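Local coordinates for protein endoglucanase (Komagataeibacter sucrofermentans, PDB 6VC5) that probably hydrolyses internal beta-1,4-glucosidic linkages in cellulose and related beta-glucans, as a member of glycosyl hydrolase family 8, at residues Phe71-Leu76 with Val83-Asn88. Numbering follows the deposited sequence.
Sequences FSWRYL and VADKNN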
loop_
_atom_site.group_PDB
_atom_site.type_symbol
_atom_site.label_atom_id
_atom_site.label_comp_id
_atom_site.label_asym_id
_atom_site.label_seq_id
_atom_site.Cartn_x
_atom_site.Cartn_y
_atom_site.Cartn_z
ATOM N N PHE A 71 -2.415 -8.481 11.627
ATOM C CA PHE A 71 -3.335 -7.512 12.216
ATOM C C PHE A 71 -4.736 -7.699 11.668
ATOM O O PHE A 71 -4.927 -7.811 10.453
ATOM C CB PHE A 71 -2.871 -6.074 11.930
ATOM C CG PHE A 71 -1.566 -5.753 12.565
ATOM C CD1 PHE A 71 -1.525 -5.124 13.794
ATOM C CD2 PHE A 71 -0.377 -6.109 11.938
ATOM C CE1 PHE A 71 -0.321 -4.857 14.412
ATOM C CE2 PHE A 71 0.827 -5.837 12.534
ATOM C CZ PHE A 71 0.861 -5.216 13.776
ATOM N N SER A 72 -5.719 -7.704 12.558
ATOM C CA SER A 72 -7.094 -7.598 12.096
ATOM C C SER A 72 -7.262 -6.284 11.343
ATOM O O SER A 72 -6.697 -5.261 11.725
ATOM C CB SER A 72 -8.029 -7.638 13.294
ATOM O OG SER A 72 -7.933 -8.884 13.969
ATOM N N TRP A 73 -8.031 -6.313 10.254
ATOM C CA TRP A 73 -7.987 -5.182 9.331
ATOM C C TRP A 73 -8.720 -3.947 9.857
ATOM O O TRP A 73 -8.392 -2.828 9.442
ATOM C CB TRP A 73 -8.503 -5.584 7.949
ATOM C CG TRP A 73 -9.980 -5.727 7.852
ATOM C CD1 TRP A 73 -10.739 -6.777 8.300
ATOM C CD2 TRP A 73 -10.888 -4.803 7.246
ATOM N NE1 TRP A 73 -12.070 -6.552 8.009
ATOM C CE2 TRP A 73 -12.183 -5.346 7.366
ATOM C CE3 TRP A 73 -10.726 -3.563 6.615
ATOM C CZ2 TRP A 73 -13.316 -4.689 6.883
ATOM C CZ3 TRP A 73 -11.853 -2.908 6.138
ATOM C CH2 TRP A 73 -13.131 -3.474 6.275
ATOM N N ARG A 74 -9.691 -4.114 10.755
ATOM C CA ARG A 74 -10.557 -3.002 11.123
ATOM C C ARG A 74 -10.991 -3.056 12.583
ATOM O O ARG A 74 -11.266 -4.128 13.134
ATOM C CB ARG A 74 -11.807 -2.980 10.229
ATOM C CG ARG A 74 -12.805 -1.897 10.595
ATOM C CD ARG A 74 -13.861 -1.730 9.531
ATOM N NE ARG A 74 -14.808 -2.829 9.544
ATOM C CZ ARG A 74 -15.867 -2.886 8.745
ATOM N NH1 ARG A 74 -16.091 -1.895 7.889
ATOM N NH2 ARG A 74 -16.693 -3.921 8.800
ATOM N N TYR A 75 -11.071 -1.872 13.185
ATOM C CA TYR A 75 -11.758 -1.627 14.447
ATOM C C TYR A 75 -13.005 -0.816 14.119
ATOM O O TYR A 75 -12.901 0.282 13.555
ATOM C CB TYR A 75 -10.835 -0.829 15.371
ATOM C CG TYR A 75 -11.408 -0.440 16.719
ATOM C CD1 TYR A 75 -11.002 -1.096 17.876
ATOM C CD2 TYR A 75 -12.329 0.600 16.832
ATOM C CE1 TYR A 75 -11.511 -0.734 19.112
ATOM C CE2 TYR A 75 -12.837 0.971 18.067
ATOM C CZ TYR A 75 -12.421 0.297 19.194
ATOM O OH TYR A 75 -12.938 0.664 20.417
ATOM N N LEU A 76 -14.174 -1.347 14.479
ATOM C CA LEU A 76 -15.470 -0.752 14.133
ATOM C C LEU A 76 -16.125 -0.229 15.409
ATOM O O LEU A 76 -16.593 -1.019 16.239
ATOM C CB LEU A 76 -16.350 -1.796 13.441
ATOM C CG LEU A 76 -17.635 -1.405 12.703
ATOM C CD1 LEU A 76 -17.346 -0.366 11.645
ATOM C CD2 LEU A 76 -18.255 -2.640 12.064
ATOM N N VAL A 83 -13.506 -5.363 17.184
ATOM C CA VAL A 83 -12.638 -6.047 16.229
ATOM C C VAL A 83 -13.156 -7.472 16.068
ATOM O O VAL A 83 -12.517 -8.437 16.500
ATOM C CB VAL A 83 -11.162 -5.992 16.675
ATOM C CG1 VAL A 83 -10.256 -6.545 15.587
ATOM C CG2 VAL A 83 -10.774 -4.567 17.003
ATOM N N ALA A 84 -14.323 -7.608 15.442
ATOM C CA ALA A 84 -14.976 -8.906 15.329
ATOM C C ALA A 84 -14.511 -9.709 14.122
ATOM O O ALA A 84 -14.574 -10.945 14.157
ATOM C CB ALA A 84 -16.497 -8.728 15.267
ATOM N N ASP A 85 -14.061 -9.047 13.061
ATOM C CA ASP A 85 -13.552 -9.720 11.870
ATOM C C ASP A 85 -12.038 -9.799 11.999
ATOM O O ASP A 85 -11.357 -8.766 11.979
ATOM C CB ASP A 85 -13.941 -8.942 10.608
ATOM C CG ASP A 85 -13.450 -9.603 9.324
ATOM O OD1 ASP A 85 -12.872 -10.714 9.380
ATOM O OD2 ASP A 85 -13.678 -9.016 8.240
ATOM N N LYS A 86 -11.510 -11.018 12.117
ATOM C CA LYS A 86 -10.076 -11.190 12.321
ATOM C C LYS A 86 -9.284 -11.242 11.021
ATOM O O LYS A 86 -8.054 -11.366 11.073
ATOM C CB LYS A 86 -9.793 -12.448 13.149
ATOM C CG LYS A 86 -10.505 -12.483 14.503
ATOM C CD LYS A 86 -10.175 -11.274 15.364
ATOM C CE LYS A 86 -10.774 -11.438 16.757
ATOM N NZ LYS A 86 -10.612 -10.216 17.596
ATOM N N ASN A 87 -9.941 -11.154 9.864
ATOM C CA ASN A 87 -9.216 -11.160 8.598
ATOM C C ASN A 87 -8.209 -10.010 8.563
ATOM O O ASN A 87 -8.460 -8.921 9.090
ATOM C CB ASN A 87 -10.214 -11.033 7.441
ATOM C CG ASN A 87 -9.648 -11.507 6.120
ATOM O OD1 ASN A 87 -8.662 -12.236 6.082
ATOM N ND2 ASN A 87 -10.286 -11.110 5.025
ATOM N N ASN A 88 -7.063 -10.256 7.943
ATOM C CA ASN A 88 -6.017 -9.255 7.807
ATOM C C ASN A 88 -6.017 -8.679 6.397
ATOM O O ASN A 88 -6.657 -9.204 5.474
ATOM C CB ASN A 88 -4.656 -9.883 8.106
ATOM C CG ASN A 88 -4.259 -10.882 7.051
ATOM O OD1 ASN A 88 -4.950 -11.890 6.848
ATOM N ND2 ASN A 88 -3.155 -10.600 6.347
HETATM O O HOH W 1 -7.613 -8.989 16.960
HETATM O O HOH W 2 -12.394 -6.357 12.239
#
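Trp73 meets Asn87 with its backbone N and the edge of its indole, and Asp85 with the indole N-H. The backbone N of Trp73 donates to Asn87 O at 2.9 Å, in the plane of that carbonyl though with a bent N-H (136°). From there the side chain runs beside the same oxygen: CB and CG lie near Asn87 O, and CD1 comes within 3.2 Å of Asn87 O, which sits at the ring edge. CG lies between the backbone N and carbonyl carbon (chi1 75°), a torsion that turns the pyrrole edge to the 83-88 segment. At the end of that edge NE1 donates to Asp85 OD2 at 3.0 Å; the oxygen is near the indole plane, but the N-H arrives from above the carboxylate, whose plane stands 79° to the ring. On the benzo ring, CZ2 lies 3.5 Å from the Arg74 guanidinium plane, over its centre. A phenylalanine in place of Trp73 would probably leave Asp85 OD2 without its indole donor and the carboxylate less firmly oriented. One indole face carries Arg74 CB, and the His32 ring meets the indole nearly parallel.

Farther along, Val83 divides its methyls: CG1 presses tightly on Ser72 CB (3.4 Å), while CG2 touches Tyr75 CD1 at 3.6 Å. A water donates to both Arg74 O and Asp85 O, linking two acceptors. Asp85 OD1 accepts from Asn87 N, an Asx turn in the loop leading into helix 90-106; this loop packs on strand 74-76, antiparallel to 30-32, in the (alpha/alpha)6 barrel characteristic of family 8.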